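Local structure of phenazine biosynthesis protein, PhzF family (Bacillus anthracis, 3EDN) at residues A[158-168]-A[231-239]; A[175-186]-A[214-224]. The protein belongs to the PhzF family of the diaminopimelate epimerase-like fold and probably acts as an isomerase-type enzyme related to phenazine biosynthesis, its own substrate not being established. All blocks are in the same frame, centred on the assembly; numbering follows the deposited sequence. Where two conformers were deposited one is given.

Contact 1 of 2, residues A[158-168]-A[231-239]; sequences GSTGNWTVIVP and TASGVMGAY. With SO4 (sulfate ion), chain F; SO4 (sulfate ion), chain C.
Val-235 and Ile-166 form the apolar centre of this helix-on-strand packing, where helix 231-239 crosses strand 163-168 at -50° with the axes 9.0 Å apart. The two branches of Val-235 divide the work: CG1, anti to the backbone N (chi1 177°), lies 3.7 Å from CA of Gly-158 and also meets CG1 of Ile-166, while CG2 lies against the backbone of Thr-160. Ile-166 spreads further, its CD1 reaching CG of selenomethionine Met-236. Its CG2 makes a CH-pi contact over one face of the Tyr-239 ring, 3.8 Å from the centroid; the phenol OH is hydrogen-bonded to the carbonyl O of Pro-154.

Polar links gather at the hairpin turn. Here a water accepts from the backbone N of Thr-160 at 2.8 Å and from N of Asn-162, and donates weakly to O of Thr-231, bridging turn and helix. Thr-160 OG1 is hydrogen-bonded to Gln-123. Within the turn, Ser-159 OG accepts from N of Gly-161 at 2.9 Å, an ST turn.

Two sulfates, probably from the crystallisation liquor, bind N of Trp-163 and N of Thr-231. Helix 230-244, packed against the hairpin and touched by strands 127-130 and 196-201, is consistent with the central helix wrapped by strands in a diaminopimelate epimerase-like domain.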
loop_
_atom_site.group_PDB
_atom_site.type_symbol
_atom_site.label_atom_id
_atom_site.label_comp_id
_atom_site.label_asym_id
_atom_site.label_seq_id
_atom_site.Cartn_x
_atom_site.Cartn_y
_atom_site.Cartn_z
ATOM N N GLY A 158 -18.432 -29.239 2.620
ATOM C CA GLY A 158 -17.238 -29.311 3.454
ATOM C C GLY A 158 -16.410 -28.037 3.361
ATOM O O GLY A 158 -16.413 -27.356 2.337
ATOM N N SER A 159 -15.728 -27.685 4.445
ATOM C CA SER A 159 -14.877 -26.501 4.469
ATOM C C SER A 159 -13.651 -26.733 5.324
ATOM O O SER A 159 -13.771 -27.223 6.460
ATOM C CB SER A 159 -15.620 -25.327 5.089
ATOM O OG SER A 159 -14.706 -24.275 5.361
ATOM N N THR A 160 -12.490 -26.357 4.788
ATOM C CA THR A 160 -11.286 -26.141 5.604
ATOM C C THR A 160 -10.842 -24.678 5.443
ATOM O O THR A 160 -9.652 -24.357 5.545
ATOM C CB THR A 160 -10.147 -27.102 5.224
ATOM O OG1 THR A 160 -9.902 -27.007 3.807
ATOM C CG2 THR A 160 -10.490 -28.543 5.629
ATOM N N GLY A 161 -11.815 -23.805 5.208
ATOM C CA GLY A 161 -11.556 -22.387 4.935
ATOM C C GLY A 161 -12.561 -21.808 3.951
ATOM O O GLY A 161 -12.946 -20.646 4.067
ATOM N N ASN A 162 -12.992 -22.624 2.990
ATOM C CA ASN A 162 -14.028 -22.229 2.028
ATOM C C ASN A 162 -14.985 -23.383 1.799
ATOM O O ASN A 162 -14.565 -24.535 1.792
ATOM C CB ASN A 162 -13.371 -21.823 0.709
ATOM C CG ASN A 162 -12.496 -20.592 0.868
ATOM O OD1 ASN A 162 -12.983 -19.463 0.799
ATOM N ND2 ASN A 162 -11.218 -20.804 1.122
ATOM N N TRP A 163 -16.267 -23.087 1.604
ATOM C CA TRP A 163 -17.269 -24.137 1.459
ATOM C C TRP A 163 -17.350 -24.671 0.037
ATOM O O TRP A 163 -17.535 -23.905 -0.920
ATOM C CB TRP A 163 -18.657 -23.641 1.893
ATOM C CG TRP A 163 -18.829 -23.535 3.387
ATOM C CD1 TRP A 163 -18.810 -22.394 4.143
ATOM C CD2 TRP A 163 -19.035 -24.621 4.304
ATOM N NE1 TRP A 163 -18.978 -22.702 5.471
ATOM C CE2 TRP A 163 -19.137 -24.061 5.597
ATOM C CE3 TRP A 163 -19.148 -26.015 4.154
ATOM C CZ2 TRP A 163 -19.334 -24.840 6.732
ATOM C CZ3 TRP A 163 -19.353 -26.793 5.285
ATOM C CH2 TRP A 163 -19.444 -26.199 6.559
ATOM N N THR A 164 -17.229 -25.993 -0.088
ATOM C CA THR A 164 -17.432 -26.687 -1.365
ATOM C C THR A 164 -18.352 -27.897 -1.128
ATOM O O THR A 164 -18.516 -28.328 0.006
ATOM C CB THR A 164 -16.077 -27.109 -1.992
ATOM O OG1 THR A 164 -16.251 -27.388 -3.381
ATOM C CG2 THR A 164 -15.474 -28.323 -1.269
ATOM N N VAL A 165 -18.957 -28.418 -2.187
ATOM C CA VAL A 165 -19.779 -29.628 -2.076
ATOM C C VAL A 165 -19.000 -30.794 -2.655
ATOM O O VAL A 165 -18.660 -30.799 -3.850
ATOM C CB VAL A 165 -21.139 -29.507 -2.827
ATOM C CG1 VAL A 165 -22.028 -30.703 -2.509
ATOM C CG2 VAL A 165 -21.864 -28.217 -2.441
ATOM N N ILE A 166 -18.699 -31.774 -1.804
ATOM C CA ILE A 166 -18.058 -32.991 -2.257
ATOM C C ILE A 166 -19.154 -33.910 -2.819
ATOM O O ILE A 166 -20.042 -34.334 -2.075
ATOM C CB ILE A 166 -17.333 -33.699 -1.085
ATOM C CG1 ILE A 166 -16.219 -32.807 -0.484
ATOM C CG2 ILE A 166 -16.776 -35.043 -1.534
ATOM C CD1 ILE A 166 -15.124 -32.411 -1.509
ATOM N N VAL A 167 -19.087 -34.198 -4.117
ATOM C CA VAL A 167 -20.076 -35.008 -4.826
ATOM C C VAL A 167 -19.417 -36.282 -5.390
ATOM O O VAL A 167 -18.793 -36.246 -6.465
ATOM C CB VAL A 167 -20.691 -34.215 -5.994
ATOM C CG1 VAL A 167 -21.793 -35.033 -6.673
ATOM C CG2 VAL A 167 -21.254 -32.892 -5.498
ATOM N N PRO A 168 -19.533 -37.403 -4.666
ATOM C CA PRO A 168 -18.944 -38.649 -5.179
ATOM C C PRO A 168 -19.629 -39.131 -6.465
ATOM O O PRO A 168 -20.867 -39.267 -6.503
ATOM C CB PRO A 168 -19.155 -39.641 -4.028
ATOM C CG PRO A 168 -19.300 -38.749 -2.775
ATOM C CD PRO A 168 -20.093 -37.574 -3.307
ATOM N N THR A 231 -7.674 -25.421 -1.297
ATOM C CA THR A 231 -8.739 -25.411 -0.280
ATOM C C THR A 231 -9.601 -26.692 -0.372
ATOM O O THR A 231 -9.793 -27.419 0.630
ATOM C CB THR A 231 -9.642 -24.158 -0.423
ATOM O OG1 THR A 231 -10.095 -24.011 -1.777
ATOM C CG2 THR A 231 -8.895 -22.926 0.022
ATOM N N ALA A 232 -10.118 -26.976 -1.567
ATOM C CA ALA A 232 -10.988 -28.140 -1.745
ATOM C C ALA A 232 -10.240 -29.440 -1.507
ATOM O O ALA A 232 -10.808 -30.414 -1.027
ATOM C CB ALA A 232 -11.629 -28.123 -3.148
ATOM N N SER A 233 -8.951 -29.447 -1.817
ATOM C CA SER A 233 -8.139 -30.637 -1.608
ATOM C C SER A 233 -8.079 -30.979 -0.136
ATOM O O SER A 233 -8.152 -32.155 0.238
ATOM C CB SER A 233 -6.718 -30.398 -2.106
ATOM O OG SER A 233 -6.734 -30.166 -3.500
ATOM N N GLY A 234 -7.932 -29.954 0.701
ATOM C CA GLY A 234 -7.927 -30.172 2.145
ATOM C C GLY A 234 -9.236 -30.795 2.609
ATOM O O GLY A 234 -9.247 -31.729 3.442
ATOM N N VAL A 235 -10.354 -30.287 2.089
ATOM C CA VAL A 235 -11.661 -30.883 2.376
ATOM C C VAL A 235 -11.711 -32.340 1.927
ATOM O O VAL A 235 -12.197 -33.188 2.673
ATOM C CB VAL A 235 -12.803 -30.066 1.751
ATOM C CG1 VAL A 235 -14.159 -30.746 1.988
ATOM C CG2 VAL A 235 -12.792 -28.662 2.340
HETATM N N MSE A 236 -11.166 -32.643 0.749
HETATM C CA MSE A 236 -11.170 -34.020 0.258
HETATM C C MSE A 236 -10.394 -34.934 1.193
HETATM O O MSE A 236 -10.796 -36.077 1.406
HETATM C CB MSE A 236 -10.566 -34.107 -1.146
HETATM C CG MSE A 236 -11.421 -33.487 -2.213
HETATM SE SE MSE A 236 -10.451 -33.293 -3.887
HETATM C CE MSE A 236 -10.249 -35.189 -4.296
ATOM N N GLY A 237 -9.283 -34.441 1.738
ATOM C CA GLY A 237 -8.491 -35.248 2.680
ATOM C C GLY A 237 -9.279 -35.543 3.943
ATOM O O GLY A 237 -9.283 -36.675 4.440
ATOM N N ALA A 238 -9.928 -34.518 4.483
ATOM C CA ALA A 238 -10.757 -34.708 5.671
ATOM C C ALA A 238 -11.889 -35.674 5.377
ATOM O O ALA A 238 -12.248 -36.489 6.220
ATOM C CB ALA A 238 -11.317 -33.392 6.143
ATOM N N TYR A 239 -12.481 -35.539 4.199
ATOM C CA TYR A 239 -13.563 -36.406 3.771
ATOM C C TYR A 239 -13.065 -37.849 3.701
ATOM O O TYR A 239 -13.715 -38.772 4.197
ATOM C CB TYR A 239 -14.072 -35.934 2.404
ATOM C CG TYR A 239 -15.235 -36.720 1.869
ATOM C CD1 TYR A 239 -16.542 -36.263 2.024
ATOM C CD2 TYR A 239 -15.033 -37.904 1.174
ATOM C CE1 TYR A 239 -17.610 -36.984 1.517
ATOM C CE2 TYR A 239 -16.097 -38.627 0.660
ATOM C CZ TYR A 239 -17.375 -38.180 0.855
ATOM O OH TYR A 239 -18.400 -38.901 0.312
HETATM S S SO4 F . -16.683 -19.276 1.240
HETATM O O1 SO4 F . -16.165 -18.122 1.975
HETATM O O2 SO4 F . -15.759 -19.626 0.173
HETATM O O3 SO4 F . -16.923 -20.374 2.147
HETATM O O4 SO4 F . -17.966 -18.939 0.638
HETATM S S SO4 C . -6.167 -22.360 -3.738
HETATM O O1 SO4 C . -5.389 -21.135 -3.574
HETATM O O2 SO4 C . -5.519 -23.376 -4.552
HETATM O O3 SO4 C . -6.542 -22.852 -2.449
HETATM O O4 SO4 C . -7.421 -21.956 -4.387
HETATM O O HOH W 1 -11.559 -25.413 2.295
#

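Contact 2 of 2, residues A[175-186]-A[214-224]; sequences CERMKPNNEVFP and RHFSSAYAGTI. With SO4 (sulfate ion), chain G.
Asn-182 and Arg-214 supply the direct hydrogen bonds that join 175-186 to 214-224. The amide nitrogen ND2 of Asn-182 spends both N-H groups on the facing loop: one runs almost straight (178°) to O of Ser-217 at 2.9 Å, in the amide plane, and the other goes to O of Ile-224, arriving in that carbonyl's plane on a lone pair. Ile-224 O also accepts from N of Ser-217, which holds the two arms of the loop together, and the amide bonds to both; its two bonds should fix its rotation. Arg-214, its chain bent at chi3 (106°), directs NH1 to O of Cys-175 at 2.8 Å, with the acceptor at the guanidinium edge. That oxygen takes N of Met-178 from the opposite face. Two waters donate to O of Glu-176 and O of Met-178 and accept only weakly from NH1 and NH2 respectively, and NE forms a salt bridge with Glu-225.

Farther out, Phe-216 is packed on two sides. CB of Pro-180 sits over one ring face, 3.9 Å from the centroid, in a CH-pi contact, whereas the selenium of Met-178 stands at the ring edge, 5.0 Å from the same centroid. CG of Pro-180 also presses on CG2 of Ile-224, a tight 3.3 Å. Near the beta turn 218-221, Ala-219 CB meets CD of Pro-186 at 3.5 Å, and Tyr-220 slides past that proline.

The contact thus lays the chain between helix 172-177 and helix 185-188 along the end of strand 211-216 and its following loop, with strand 196-201 touching Met-178 and Phe-185, and helix 135-141 also meeting Phe-185.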
loop_
_atom_site.group_PDB
_atom_site.type_symbol
_atom_site.label_atom_id
_atom_site.label_comp_id
_atom_site.label_asym_id
_atom_site.label_seq_id
_atom_site.Cartn_x
_atom_site.Cartn_y
_atom_site.Cartn_z
ATOM N N CYS A 175 -16.491 -38.291 -14.756
ATOM C CA CYS A 175 -15.879 -36.974 -14.627
ATOM C C CYS A 175 -15.651 -36.324 -15.985
ATOM O O CYS A 175 -15.830 -35.110 -16.119
ATOM C CB CYS A 175 -14.561 -37.070 -13.876
ATOM S SG CYS A 175 -14.764 -37.429 -12.126
ATOM N N GLU A 176 -15.271 -37.135 -16.977
ATOM C CA GLU A 176 -14.958 -36.641 -18.333
ATOM C C GLU A 176 -16.183 -36.038 -19.022
ATOM O O GLU A 176 -16.050 -35.149 -19.873
ATOM C CB GLU A 176 -14.349 -37.767 -19.192
ATOM C CG GLU A 176 -12.948 -38.208 -18.739
ATOM C CD GLU A 176 -12.397 -39.431 -19.477
ATOM O OE1 GLU A 176 -12.950 -39.820 -20.529
ATOM O OE2 GLU A 176 -11.397 -40.008 -18.994
ATOM N N ARG A 177 -17.371 -36.518 -18.664
ATOM C CA ARG A 177 -18.620 -36.040 -19.253
ATOM C C ARG A 177 -19.185 -34.779 -18.610
ATOM O O ARG A 177 -20.106 -34.163 -19.144
ATOM C CB ARG A 177 -19.685 -37.134 -19.163
ATOM C CG ARG A 177 -19.447 -38.328 -20.076
ATOM C CD ARG A 177 -20.322 -39.516 -19.634
ATOM N NE ARG A 177 -21.690 -39.076 -19.362
ATOM C CZ ARG A 177 -22.430 -39.529 -18.352
ATOM N NH1 ARG A 177 -21.951 -40.446 -17.520
ATOM N NH2 ARG A 177 -23.646 -39.053 -18.171
HETATM N N MSE A 178 -18.666 -34.397 -17.453
HETATM C CA MSE A 178 -19.249 -33.264 -16.752
HETATM C C MSE A 178 -19.205 -31.962 -17.518
HETATM O O MSE A 178 -18.242 -31.672 -18.230
HETATM C CB MSE A 178 -18.568 -33.054 -15.423
HETATM C CG MSE A 178 -18.871 -34.146 -14.496
HETATM SE SE MSE A 178 -17.674 -33.989 -12.990
HETATM C CE MSE A 178 -18.689 -35.093 -11.938
ATOM N N LYS A 179 -20.270 -31.187 -17.328
ATOM C CA LYS A 179 -20.414 -29.865 -17.914
ATOM C C LYS A 179 -21.148 -29.002 -16.901
ATOM O O LYS A 179 -22.347 -29.163 -16.712
ATOM C CB LYS A 179 -21.225 -29.941 -19.208
ATOM C CG LYS A 179 -20.544 -30.714 -20.322
ATOM C CD LYS A 179 -21.293 -30.572 -21.630
ATOM C CE LYS A 179 -20.574 -31.285 -22.761
ATOM N NZ LYS A 179 -21.255 -31.044 -24.064
ATOM N N PRO A 180 -20.427 -28.105 -16.212
ATOM C CA PRO A 180 -21.048 -27.300 -15.170
ATOM C C PRO A 180 -22.027 -26.252 -15.700
ATOM O O PRO A 180 -21.708 -25.512 -16.646
ATOM C CB PRO A 180 -19.844 -26.603 -14.514
ATOM C CG PRO A 180 -18.843 -26.519 -15.601
ATOM C CD PRO A 180 -18.988 -27.819 -16.341
ATOM N N ASN A 181 -23.201 -26.213 -15.086
ATOM C CA ASN A 181 -24.153 -25.130 -15.270
ATOM C C ASN A 181 -24.147 -24.267 -14.002
ATOM O O ASN A 181 -25.097 -24.277 -13.222
ATOM C CB ASN A 181 -25.549 -25.710 -15.526
ATOM C CG ASN A 181 -26.526 -24.679 -16.037
ATOM O OD1 ASN A 181 -26.223 -23.488 -16.119
ATOM N ND2 ASN A 181 -27.729 -25.138 -16.375
ATOM N N ASN A 182 -23.061 -23.528 -13.793
ATOM C CA ASN A 182 -22.826 -22.867 -12.506
ATOM C C ASN A 182 -23.955 -21.944 -12.065
ATOM O O ASN A 182 -24.245 -21.827 -10.877
ATOM C CB ASN A 182 -21.492 -22.110 -12.517
ATOM C CG ASN A 182 -20.383 -22.880 -13.214
ATOM O OD1 ASN A 182 -20.450 -23.139 -14.417
ATOM N ND2 ASN A 182 -19.339 -23.238 -12.461
ATOM N N GLU A 183 -24.607 -21.300 -13.028
ATOM C CA GLU A 183 -25.669 -20.344 -12.725
ATOM C C GLU A 183 -26.835 -20.968 -11.961
ATOM O O GLU A 183 -27.548 -20.268 -11.240
ATOM C CB GLU A 183 -26.172 -19.684 -14.009
ATOM C CG GLU A 183 -25.095 -18.890 -14.732
ATOM C CD GLU A 183 -25.611 -18.181 -15.968
ATOM O OE1 GLU A 183 -26.471 -18.756 -16.675
ATOM O OE2 GLU A 183 -25.153 -17.048 -16.229
ATOM N N VAL A 184 -27.011 -22.281 -12.101
ATOM C CA VAL A 184 -28.123 -22.969 -11.450
ATOM C C VAL A 184 -27.755 -23.538 -10.093
ATOM O O VAL A 184 -28.624 -24.007 -9.364
ATOM C CB VAL A 184 -28.746 -24.076 -12.342
ATOM C CG1 VAL A 184 -28.968 -23.551 -13.758
ATOM C CG2 VAL A 184 -27.890 -25.342 -12.348
ATOM N N PHE A 185 -26.471 -23.479 -9.733
ATOM C CA PHE A 185 -26.039 -24.030 -8.447
ATOM C C PHE A 185 -26.833 -23.516 -7.234
ATOM O O PHE A 185 -27.263 -24.318 -6.410
ATOM C CB PHE A 185 -24.535 -23.812 -8.206
ATOM C CG PHE A 185 -23.627 -24.616 -9.129
ATOM C CD1 PHE A 185 -24.127 -25.590 -9.986
ATOM C CD2 PHE A 185 -22.260 -24.407 -9.103
ATOM C CE1 PHE A 185 -23.277 -26.310 -10.823
ATOM C CE2 PHE A 185 -21.401 -25.128 -9.922
ATOM C CZ PHE A 185 -21.901 -26.078 -10.784
ATOM N N PRO A 186 -27.022 -22.184 -7.109
ATOM C CA PRO A 186 -27.731 -21.659 -5.938
ATOM C C PRO A 186 -29.109 -22.277 -5.698
ATOM O O PRO A 186 -29.525 -22.415 -4.545
ATOM C CB PRO A 186 -27.867 -20.161 -6.248
ATOM C CG PRO A 186 -26.721 -19.868 -7.132
ATOM C CD PRO A 186 -26.574 -21.098 -7.998
ATOM N N ARG A 214 -12.671 -32.603 -9.521
ATOM C CA ARG A 214 -12.806 -31.506 -10.480
ATOM C C ARG A 214 -13.454 -30.370 -9.704
ATOM O O ARG A 214 -14.235 -30.616 -8.778
ATOM C CB ARG A 214 -13.741 -31.873 -11.647
ATOM C CG ARG A 214 -13.077 -32.363 -12.921
ATOM C CD ARG A 214 -14.052 -32.361 -14.093
ATOM N NE ARG A 214 -13.850 -31.288 -15.076
ATOM C CZ ARG A 214 -14.338 -31.361 -16.308
ATOM N NH1 ARG A 214 -15.027 -32.444 -16.659
ATOM N NH2 ARG A 214 -14.140 -30.384 -17.194
ATOM N N HIS A 215 -13.143 -29.125 -10.058
ATOM C CA HIS A 215 -13.651 -28.000 -9.281
ATOM C C HIS A 215 -14.481 -27.044 -10.124
ATOM O O HIS A 215 -13.956 -26.376 -11.019
ATOM C CB HIS A 215 -12.493 -27.238 -8.615
ATOM C CG HIS A 215 -12.946 -26.287 -7.556
ATOM N ND1 HIS A 215 -13.238 -26.696 -6.276
ATOM C CD2 HIS A 215 -13.196 -24.956 -7.595
ATOM C CE1 HIS A 215 -13.618 -25.652 -5.556
ATOM N NE2 HIS A 215 -13.600 -24.586 -6.337
ATOM N N PHE A 216 -15.768 -26.955 -9.800
ATOM C CA PHE A 216 -16.660 -26.039 -10.492
ATOM C C PHE A 216 -17.015 -24.837 -9.614
ATOM O O PHE A 216 -17.518 -24.994 -8.503
ATOM C CB PHE A 216 -17.919 -26.778 -10.954
ATOM C CG PHE A 216 -17.635 -27.922 -11.893
ATOM C CD1 PHE A 216 -16.714 -27.779 -12.920
ATOM C CD2 PHE A 216 -18.289 -29.141 -11.743
ATOM C CE1 PHE A 216 -16.460 -28.843 -13.790
ATOM C CE2 PHE A 216 -18.067 -30.205 -12.613
ATOM C CZ PHE A 216 -17.140 -30.071 -13.635
ATOM N N SER A 217 -16.762 -23.639 -10.135
ATOM C CA SER A 217 -16.860 -22.414 -9.352
ATOM C C SER A 217 -18.301 -22.128 -8.959
ATOM O O SER A 217 -19.243 -22.628 -9.579
ATOM C CB SER A 217 -16.321 -21.233 -10.159
ATOM O OG SER A 217 -15.033 -21.510 -10.676
ATOM N N SER A 218 -18.472 -21.325 -7.920
ATOM C CA SER A 218 -19.819 -20.975 -7.497
ATOM C C SER A 218 -20.464 -20.119 -8.582
ATOM O O SER A 218 -19.794 -19.632 -9.500
ATOM C CB SER A 218 -19.794 -20.219 -6.172
ATOM O OG SER A 218 -19.503 -18.855 -6.386
ATOM N N ALA A 219 -21.773 -19.935 -8.475
ATOM C CA ALA A 219 -22.485 -19.083 -9.413
ATOM C C ALA A 219 -21.975 -17.643 -9.327
ATOM O O ALA A 219 -22.053 -16.890 -10.300
ATOM C CB ALA A 219 -23.971 -19.129 -9.128
ATOM N N TYR A 220 -21.443 -17.280 -8.164
ATOM C CA TYR A 220 -21.071 -15.898 -7.854
ATOM C C TYR A 220 -19.603 -15.577 -8.149
ATOM O O TYR A 220 -19.105 -14.496 -7.810
ATOM C CB TYR A 220 -21.412 -15.601 -6.393
ATOM C CG TYR A 220 -22.854 -15.920 -6.086
ATOM C CD1 TYR A 220 -23.212 -17.116 -5.465
ATOM C CD2 TYR A 220 -23.865 -15.041 -6.456
ATOM C CE1 TYR A 220 -24.550 -17.412 -5.197
ATOM C CE2 TYR A 220 -25.200 -15.329 -6.199
ATOM C CZ TYR A 220 -25.536 -16.510 -5.571
ATOM O OH TYR A 220 -26.866 -16.776 -5.324
ATOM N N ALA A 221 -18.912 -16.515 -8.790
ATOM C CA ALA A 221 -17.471 -16.402 -9.015
ATOM C C ALA A 221 -17.113 -15.833 -10.389
ATOM O O ALA A 221 -16.045 -15.236 -10.563
ATOM C CB ALA A 221 -16.805 -17.752 -8.814
ATOM N N GLY A 222 -18.002 -16.032 -11.360
ATOM C CA GLY A 222 -17.761 -15.589 -12.733
ATOM C C GLY A 222 -17.126 -16.679 -13.576
ATOM O O GLY A 222 -17.581 -16.969 -14.686
ATOM N N THR A 223 -16.069 -17.282 -13.041
ATOM C CA THR A 223 -15.365 -18.383 -13.687
ATOM C C THR A 223 -16.177 -19.677 -13.676
ATOM O O THR A 223 -17.192 -19.786 -12.978
ATOM C CB THR A 223 -14.022 -18.670 -12.987
ATOM O OG1 THR A 223 -14.265 -19.035 -11.621
ATOM C CG2 THR A 223 -13.113 -17.440 -13.040
ATOM N N ILE A 224 -15.707 -20.659 -14.441
ATOM C CA ILE A 224 -16.406 -21.936 -14.573
ATOM C C ILE A 224 -15.697 -23.080 -13.855
ATOM O O ILE A 224 -16.345 -23.888 -13.188
ATOM C CB ILE A 224 -16.564 -22.335 -16.043
ATOM C CG1 ILE A 224 -17.270 -21.227 -16.825
ATOM C CG2 ILE A 224 -17.350 -23.628 -16.153
ATOM C CD1 ILE A 224 -17.042 -21.321 -18.320
HETATM S S SO4 G . -12.947 -20.418 -16.642
HETATM O O1 SO4 G . -14.011 -19.585 -16.097
HETATM O O2 SO4 G . -11.703 -19.649 -16.644
HETATM O O3 SO4 G . -12.780 -21.600 -15.801
HETATM O O4 SO4 G . -13.274 -20.827 -18.006
HETATM O O HOH W 2 -14.524 -32.761 -19.640
HETATM O O HOH W 3 -16.778 -29.426 -19.167
#

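From the N terminus, hairpin 156-168 comes first, and its second strand leads shortly into helix 172-177, so the first halves of both contacts are neighbours in sequence. The chain then passes through 175-186 and strand 196-201 before strand 211-216 and its loop return to close contact 2. Only afterwards does helix 230-244 fold back on the hairpin, closing contact 1; the smaller loop therefore lies wholly within the larger. Strand 196-201 pairs with both 163-168 and 211-216 and connects the two contacts, whose centres are about 15 Å apart. They touch directly where His-215 packs against Thr-164 and Ala-232, joining the helix and hairpin to strand 211-216.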